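Local coordinates for protein nucleoside hydrolase, putative (Trypanosoma brucei, PDB 3FZ0) that belongs to the nucleoside hydrolase family and carries a calcium ion in a site built largely from aspartates, at residues 83-96 and 245-257. The protein carries 2 engineered substitutions. Numbering follows the deposited sequence.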
ATOM      1  N   TRP B  83      -5.686   0.940  24.849  1.00 73.42           N
ATOM      2  CA  TRP B  83      -4.552   0.481  25.649  1.00 73.30           C
ATOM      3  C   TRP B  83      -4.951  -0.122  27.003  1.00 72.84           C
ATOM      4  O   TRP B  83      -4.540  -1.228  27.318  1.00 72.50           O
ATOM      5  CB  TRP B  83      -3.619   1.668  25.870  1.00 73.59           C
ATOM      6  CG  TRP B  83      -2.291   1.369  26.541  1.00 74.55           C
ATOM      7  CD1 TRP B  83      -1.449   0.292  26.306  1.00 74.20           C
ATOM      8  CD2 TRP B  83      -1.629   2.190  27.523  1.00 74.30           C
ATOM      9  NE1 TRP B  83      -0.326   0.398  27.106  1.00 73.95           N
ATOM     10  CE2 TRP B  83      -0.405   1.551  27.851  1.00 73.04           C
ATOM     11  CE3 TRP B  83      -1.961   3.400  28.164  1.00 73.40           C
ATOM     12  CZ2 TRP B  83       0.481   2.074  28.798  1.00 73.10           C
ATOM     13  CZ3 TRP B  83      -1.081   3.922  29.105  1.00 73.38           C
ATOM     14  CH2 TRP B  83       0.130   3.268  29.404  1.00 73.89           C
ATOM     15  N   GLY B  84      -5.744   0.609  27.790  1.00 72.05           N
ATOM     16  CA  GLY B  84      -6.121   0.177  29.130  1.00 71.42           C
ATOM     17  C   GLY B  84      -5.077   0.348  30.252  1.00 71.20           C
ATOM     18  O   GLY B  84      -5.265  -0.161  31.354  1.00 70.79           O
ATOM     19  N   GLY B  85      -3.978   1.054  29.976  1.00 70.84           N
ATOM     20  CA  GLY B  85      -2.929   1.298  30.974  1.00 70.09           C
ATOM     21  C   GLY B  85      -3.398   2.128  32.167  1.00 69.75           C
ATOM     22  O   GLY B  85      -3.022   1.876  33.319  1.00 69.62           O
ATOM     23  N   PHE B  86      -4.242   3.109  31.906  1.00 69.25           N
ATOM     24  CA  PHE B  86      -4.794   3.910  32.970  1.00 68.75           C
ATOM     25  C   PHE B  86      -6.032   3.310  33.595  1.00 68.00           C
ATOM     26  O   PHE B  86      -6.590   3.905  34.495  1.00 68.16           O
ATOM     27  CB  PHE B  86      -5.068   5.338  32.459  1.00 69.20           C
ATOM     28  CG  PHE B  86      -3.840   6.195  32.431  1.00 69.93           C
ATOM     29  CD1 PHE B  86      -3.161   6.425  31.215  1.00 70.65           C
ATOM     30  CD2 PHE B  86      -3.323   6.739  33.625  1.00 69.44           C
ATOM     31  CE1 PHE B  86      -1.977   7.218  31.179  1.00 69.46           C
ATOM     32  CE2 PHE B  86      -2.164   7.512  33.624  1.00 68.95           C
ATOM     33  CZ  PHE B  86      -1.483   7.756  32.392  1.00 70.29           C
ATOM     34  N   GLY B  87      -6.459   2.143  33.116  1.00 67.12           N
ATOM     35  CA  GLY B  87      -7.695   1.499  33.599  1.00 66.59           C
ATOM     36  C   GLY B  87      -8.847   1.422  32.580  1.00 66.30           C
ATOM     37  O   GLY B  87      -8.766   1.966  31.476  1.00 65.72           O
ATOM     38  N   SER B  88      -9.942   0.759  32.952  1.00 65.80           N
ATOM     39  CA  SER B  88     -11.035   0.571  31.999  1.00 65.69           C
ATOM     40  C   SER B  88     -11.673   1.872  31.473  1.00 65.11           C
ATOM     41  O   SER B  88     -12.205   1.872  30.366  1.00 65.23           O
ATOM     42  CB  SER B  88     -12.089  -0.403  32.538  1.00 65.55           C
ATOM     43  OG  SER B  88     -12.834   0.147  33.601  1.00 67.32           O
ATOM     44  N   ASP B  89     -11.600   2.959  32.248  1.00 64.06           N
ATOM     45  CA  ASP B  89     -12.155   4.249  31.840  1.00 63.03           C
ATOM     46  C   ASP B  89     -11.064   5.233  31.427  1.00 62.51           C
ATOM     47  O   ASP B  89     -11.331   6.416  31.243  1.00 61.88           O
ATOM     48  CB  ASP B  89     -13.072   4.849  32.931  1.00 62.85           C
ATOM     49  CG  ASP B  89     -12.315   5.281  34.235  1.00 63.69           C
ATOM     50  OD1 ASP B  89     -11.069   5.121  34.356  1.00 62.86           O
ATOM     51  OD2 ASP B  89     -13.000   5.788  35.164  1.00 61.33           O
ATOM     52  N   GLY B  90      -9.831   4.735  31.314  1.00 62.00           N
ATOM     53  CA  GLY B  90      -8.635   5.557  31.065  1.00 60.95           C
ATOM     54  C   GLY B  90      -8.336   6.645  32.082  1.00 60.83           C
ATOM     55  O   GLY B  90      -7.607   7.604  31.765  1.00 60.52           O
ATOM     56  N   PHE B  91      -8.876   6.508  33.301  1.00 60.54           N
ATOM     57  CA  PHE B  91      -8.904   7.614  34.267  1.00 60.41           C
ATOM     58  C   PHE B  91      -8.787   7.146  35.735  1.00 60.87           C
ATOM     59  O   PHE B  91      -9.157   7.869  36.686  1.00 60.70           O
ATOM     60  CB  PHE B  91     -10.186   8.444  34.062  1.00 60.25           C
ATOM     61  CG  PHE B  91      -9.948   9.941  33.963  1.00 59.48           C
ATOM     62  CD1 PHE B  91      -9.153  10.478  32.940  1.00 57.58           C
ATOM     63  CD2 PHE B  91     -10.553  10.811  34.862  1.00 58.55           C
ATOM     64  CE1 PHE B  91      -8.945  11.852  32.846  1.00 57.46           C
ATOM     65  CE2 PHE B  91     -10.340  12.186  34.778  1.00 58.70           C
ATOM     66  CZ  PHE B  91      -9.536  12.709  33.767  1.00 57.68           C
ATOM     67  N   GLY B  92      -8.282   5.924  35.903  1.00 61.25           N
ATOM     68  CA  GLY B  92      -8.003   5.340  37.185  1.00 61.36           C
ATOM     69  C   GLY B  92      -9.001   4.356  37.734  1.00 62.08           C
ATOM     70  O   GLY B  92      -8.715   3.761  38.751  1.00 62.69           O
ATOM     71  N   ASP B  93     -10.146   4.146  37.074  1.00 62.69           N
ATOM     72  CA  ASP B  93     -11.313   3.463  37.695  1.00 63.55           C
ATOM     73  C   ASP B  93     -11.428   3.844  39.177  1.00 63.48           C
ATOM     74  O   ASP B  93     -11.497   2.991  40.057  1.00 63.77           O
ATOM     75  CB  ASP B  93     -11.292   1.922  37.485  1.00 63.54           C
ATOM     76  CG  ASP B  93     -11.109   1.517  35.996  1.00 65.87           C
ATOM     77  OD1 ASP B  93     -11.800   2.090  35.102  1.00 66.83           O
ATOM     78  OD2 ASP B  93     -10.272   0.619  35.708  1.00 67.28           O
ATOM     79  N   ALA B  94     -11.443   5.143  39.441  1.00 63.68           N
ATOM     80  CA  ALA B  94     -11.137   5.659  40.777  1.00 63.84           C
ATOM     81  C   ALA B  94     -12.326   6.004  41.639  1.00 63.91           C
ATOM     82  O   ALA B  94     -12.145   6.312  42.813  1.00 64.40           O
ATOM     83  CB  ALA B  94     -10.219   6.877  40.673  1.00 63.96           C
ATOM     84  N   GLY B  95     -13.527   5.956  41.065  1.00 64.04           N
ATOM     85  CA  GLY B  95     -14.756   6.298  41.752  1.00 63.69           C
ATOM     86  C   GLY B  95     -14.899   7.786  42.006  1.00 63.87           C
ATOM     87  O   GLY B  95     -15.532   8.180  42.969  1.00 63.01           O
ATOM     88  N   PHE B  96     -14.324   8.617  41.132  1.00 64.47           N
ATOM     89  CA  PHE B  96     -14.632  10.056  41.149  1.00 65.08           C
ATOM     90  C   PHE B  96     -16.152  10.301  41.057  1.00 65.80           C
ATOM     91  O   PHE B  96     -16.866   9.590  40.323  1.00 65.79           O
ATOM     92  CB  PHE B  96     -13.954  10.789  40.007  1.00 64.63           C
ATOM     93  CG  PHE B  96     -12.463  10.702  40.024  1.00 64.68           C
ATOM     94  CD1 PHE B  96     -11.768  10.248  38.900  1.00 63.19           C
ATOM     95  CD2 PHE B  96     -11.745  11.087  41.153  1.00 63.57           C
ATOM     96  CE1 PHE B  96     -10.374  10.169  38.900  1.00 63.39           C
ATOM     97  CE2 PHE B  96     -10.355  11.021  41.169  1.00 63.59           C
ATOM     98  CZ  PHE B  96      -9.659  10.557  40.040  1.00 64.14           C
ATOM     99  N   PHE B 245      -6.148  13.543  43.785  1.00 61.81           N
ATOM    100  CA  PHE B 245      -6.666  13.263  42.463  1.00 61.71           C
ATOM    101  C   PHE B 245      -5.614  12.591  41.570  1.00 61.78           C
ATOM    102  O   PHE B 245      -5.925  11.610  40.908  1.00 61.69           O
ATOM    103  CB  PHE B 245      -7.227  14.555  41.826  1.00 61.19           C
ATOM    104  CG  PHE B 245      -7.742  14.381  40.414  1.00 61.48           C
ATOM    105  CD1 PHE B 245      -9.079  14.118  40.178  1.00 61.64           C
ATOM    106  CD2 PHE B 245      -6.893  14.523  39.321  1.00 60.12           C
ATOM    107  CE1 PHE B 245      -9.564  13.981  38.866  1.00 61.47           C
ATOM    108  CE2 PHE B 245      -7.368  14.385  38.004  1.00 60.38           C
ATOM    109  CZ  PHE B 245      -8.690  14.120  37.777  1.00 60.18           C
ATOM    110  N   ILE B 246      -4.387  13.121  41.547  1.00 61.69           N
ATOM    111  CA  ILE B 246      -3.315  12.521  40.766  1.00 61.59           C
ATOM    112  C   ILE B 246      -3.025  11.106  41.257  1.00 62.24           C
ATOM    113  O   ILE B 246      -2.934  10.198  40.451  1.00 62.57           O
ATOM    114  CB  ILE B 246      -2.021  13.423  40.680  1.00 61.87           C
ATOM    115  CG1 ILE B 246      -2.354  14.750  39.956  1.00 60.44           C
ATOM    116  CG2 ILE B 246      -0.815  12.650  40.004  1.00 60.83           C
ATOM    117  CD1 ILE B 246      -1.230  15.761  39.951  1.00 60.79           C
ATOM    118  N   GLU B 247      -2.958  10.893  42.565  1.00 62.78           N
ATOM    119  CA  GLU B 247      -2.761   9.522  43.075  1.00 63.89           C
ATOM    120  C   GLU B 247      -3.836   8.548  42.581  1.00 64.01           C
ATOM    121  O   GLU B 247      -3.513   7.412  42.210  1.00 64.66           O
ATOM    122  CB  GLU B 247      -2.613   9.446  44.608  1.00 63.23           C
ATOM    123  CG  GLU B 247      -2.074   8.126  45.090  1.00 63.56           C
ATOM    124  CD  GLU B 247      -2.033   7.974  46.615  1.00 65.15           C
ATOM    125  OE1 GLU B 247      -1.389   7.024  47.078  1.00 66.91           O
ATOM    126  OE2 GLU B 247      -2.636   8.783  47.367  1.00 67.79           O
ATOM    127  N   LYS B 248      -5.091   8.988  42.567  1.00 63.90           N
ATOM    128  CA  LYS B 248      -6.191   8.131  42.138  1.00 64.14           C
ATOM    129  C   LYS B 248      -6.183   7.899  40.624  1.00 64.28           C
ATOM    130  O   LYS B 248      -6.480   6.803  40.149  1.00 63.91           O
ATOM    131  CB  LYS B 248      -7.531   8.725  42.576  1.00 64.23           C
ATOM    132  CG  LYS B 248      -7.900   8.515  44.050  1.00 64.35           C
ATOM    133  CD  LYS B 248      -9.180   9.282  44.318  1.00 65.66           C
ATOM    134  CE  LYS B 248      -9.545   9.322  45.757  1.00 67.79           C
ATOM    135  NZ  LYS B 248     -10.796  10.100  45.885  1.00 68.09           N
ATOM    136  N   LEU B 249      -5.847   8.949  39.878  1.00 64.34           N
ATOM    137  CA  LEU B 249      -5.783   8.897  38.418  1.00 64.35           C
ATOM    138  C   LEU B 249      -4.751   7.911  37.882  1.00 64.53           C
ATOM    139  O   LEU B 249      -4.996   7.257  36.879  1.00 64.45           O
ATOM    140  CB  LEU B 249      -5.455  10.277  37.897  1.00 64.18           C
ATOM    141  CG  LEU B 249      -5.410  10.486  36.410  1.00 64.63           C
ATOM    142  CD1 LEU B 249      -6.812  10.400  35.771  1.00 64.20           C
ATOM    143  CD2 LEU B 249      -4.767  11.833  36.190  1.00 65.54           C
ATOM    144  N   PHE B 250      -3.619   7.792  38.580  1.00 64.76           N
ATOM    145  CA  PHE B 250      -2.469   7.003  38.128  1.00 64.58           C
ATOM    146  C   PHE B 250      -2.394   5.624  38.792  1.00 64.49           C
ATOM    147  O   PHE B 250      -1.467   4.867  38.529  1.00 64.32           O
ATOM    148  CB  PHE B 250      -1.152   7.780  38.379  1.00 64.72           C
ATOM    149  CG  PHE B 250      -0.704   8.625  37.217  1.00 65.11           C
ATOM    150  CD1 PHE B 250      -1.537   9.590  36.675  1.00 64.61           C
ATOM    151  CD2 PHE B 250       0.566   8.430  36.661  1.00 66.53           C
ATOM    152  CE1 PHE B 250      -1.132  10.359  35.598  1.00 66.09           C
ATOM    153  CE2 PHE B 250       0.993   9.181  35.560  1.00 67.17           C
ATOM    154  CZ  PHE B 250       0.133  10.168  35.028  1.00 66.86           C
ATOM    155  N   GLN B 251      -3.357   5.298  39.651  1.00 64.24           N
ATOM    156  CA  GLN B 251      -3.254   4.072  40.475  1.00 64.22           C
ATOM    157  C   GLN B 251      -3.163   2.778  39.658  1.00 64.54           C
ATOM    158  O   GLN B 251      -2.410   1.868  40.015  1.00 64.37           O
ATOM    159  CB  GLN B 251      -4.348   3.985  41.561  1.00 63.77           C
ATOM    160  CG  GLN B 251      -5.790   3.782  41.066  1.00 64.16           C
ATOM    161  CD  GLN B 251      -6.826   3.838  42.191  1.00 64.41           C
ATOM    162  OE1 GLN B 251      -7.684   4.719  42.230  1.00 64.49           O
ATOM    163  NE2 GLN B 251      -6.738   2.895  43.116  1.00 65.02           N
ATOM    164  N   ARG B 252      -3.899   2.708  38.546  1.00 64.77           N
ATOM    165  CA  ARG B 252      -3.866   1.517  37.687  1.00 65.09           C
ATOM    166  C   ARG B 252      -2.554   1.474  36.918  1.00 65.31           C
ATOM    167  O   ARG B 252      -1.830   0.491  37.004  1.00 65.14           O
ATOM    168  CB  ARG B 252      -5.080   1.470  36.734  1.00 64.68           C
ATOM    169  CG  ARG B 252      -6.426   1.712  37.419  1.00 64.52           C
ATOM    170  CD  ARG B 252      -6.692   0.679  38.532  1.00 64.43           C
ATOM    171  NE  ARG B 252      -7.746   1.152  39.415  1.00 66.83           N
ATOM    172  CZ  ARG B 252      -8.408   0.398  40.291  1.00 68.94           C
ATOM    173  NH1 ARG B 252      -8.144  -0.896  40.398  1.00 68.65           N
ATOM    174  NH2 ARG B 252      -9.351   0.938  41.056  1.00 69.39           N
ATOM    175  N   LEU B 253      -2.245   2.554  36.195  1.00 66.04           N
ATOM    176  CA  LEU B 253      -0.962   2.697  35.519  1.00 67.04           C
ATOM    177  C   LEU B 253       0.171   2.290  36.453  1.00 67.72           C
ATOM    178  O   LEU B 253       1.028   1.482  36.076  1.00 67.78           O
ATOM    179  CB  LEU B 253      -0.724   4.133  35.045  1.00 66.96           C
ATOM    180  CG  LEU B 253       0.557   4.266  34.213  1.00 67.72           C
ATOM    181  CD1 LEU B 253       0.391   3.485  32.920  1.00 67.91           C
ATOM    182  CD2 LEU B 253       0.936   5.711  33.881  1.00 67.64           C
ATOM    183  N   GLU B 254       0.165   2.836  37.672  1.00 68.28           N
ATOM    184  CA  GLU B 254       1.176   2.483  38.669  1.00 69.24           C
ATOM    185  C   GLU B 254       1.236   0.954  38.938  1.00 69.89           C
ATOM    186  O   GLU B 254       2.320   0.367  38.954  1.00 70.25           O
ATOM    187  CB  GLU B 254       0.986   3.280  39.967  1.00 68.90           C
ATOM    188  CG  GLU B 254       2.199   3.232  40.891  1.00 69.11           C
ATOM    189  CD  GLU B 254       1.932   3.802  42.285  1.00 68.92           C
ATOM    190  OE1 GLU B 254       2.909   4.041  43.026  1.00 67.90           O
ATOM    191  OE2 GLU B 254       0.754   3.997  42.652  1.00 69.10           O
ATOM    192  N   ALA B 255       0.088   0.308  39.120  1.00 70.52           N
ATOM    193  CA  ALA B 255       0.088  -1.144  39.388  1.00 71.42           C
ATOM    194  C   ALA B 255       0.520  -1.954  38.172  1.00 71.88           C
ATOM    195  O   ALA B 255       1.103  -3.006  38.302  1.00 72.17           O
ATOM    196  CB  ALA B 255      -1.277  -1.616  39.895  1.00 71.22           C
ATOM    197  N   PHE B 256       0.256  -1.440  36.988  1.00 72.83           N
ATOM    198  CA  PHE B 256       0.563  -2.166  35.771  1.00 73.81           C
ATOM    199  C   PHE B 256       2.042  -2.068  35.420  1.00 74.24           C
ATOM    200  O   PHE B 256       2.621  -3.049  34.943  1.00 75.00           O
ATOM    201  CB  PHE B 256      -0.278  -1.649  34.585  1.00 74.33           C
ATOM    202  CG  PHE B 256      -1.728  -2.106  34.596  1.00 75.33           C
ATOM    203  CD1 PHE B 256      -2.760  -1.208  34.255  1.00 75.43           C
ATOM    204  CD2 PHE B 256      -2.062  -3.437  34.926  1.00 76.56           C
ATOM    205  CE1 PHE B 256      -4.105  -1.616  34.246  1.00 76.33           C
ATOM    206  CE2 PHE B 256      -3.414  -3.871  34.934  1.00 77.60           C
ATOM    207  CZ  PHE B 256      -4.440  -2.952  34.584  1.00 76.97           C
ATOM    208  N   THR B 257       2.657  -0.904  35.636  1.00 74.01           N
ATOM    209  CA  THR B 257       3.994  -0.661  35.092  1.00 73.77           C
ATOM    210  C   THR B 257       5.070  -0.528  36.162  1.00 73.80           C
ATOM    211  O   THR B 257       6.225  -0.873  35.939  1.00 74.36           O
ATOM    212  CB  THR B 257       4.041   0.536  34.132  1.00 73.63           C
ATOM    213  OG1 THR B 257       3.763   1.737  34.848  1.00 73.16           O
ATOM    214  CG2 THR B 257       3.010   0.360  33.015  1.00 74.07           C
TER
HETATM  215  O   HOH W   1      -4.673   4.479  36.652  1.00 48.30           O
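Phe86 drives its CE2 corner over the centre of the Phe250 ring, an edge-to-face pair with planes at 75° and centroids 5.0 Å apart. Leu253 lies alongside Phe86, CD2 3.5 Å from Phe86 CZ, while its other methyl, CD1, reaches Trp83 CH2. Further along, with CG anti to the backbone N (chi1 -177°), Leu249 turns its CD1 over the face of Phe91, 3.6 Å from the ring centroid, a CH-pi contact. Phe96 and Phe245 form an offset stack, and Ala94 CB rests on the opposite face of Phe96. In the nucleoside hydrolase fold, loop 83-96, which follows strand 66-68, lies across helices 241-249 and 251-257; helix 17-27 borders Phe86, Phe91, Leu249 and Phe250. At the more polar side Arg252 bends at chi2 (-59°), and its NE donates to Gly92 O at 2.9 Å, the oxygen lying at the guanidinium edge but the donor standing above the carbonyl plane. NH2 adds a weak bond to Asp93 O. The Asp93 carboxylate instead ties down the type I turn Gly87-Gly90, OD2 accepting from Ser88 N and OD1 from Ser88 OG and Asp89 N. Where helix 241-249 gives way to 251-257, one water bridges loop and break, donating to Phe86 O and Leu249 O and accepting from Arg252 N.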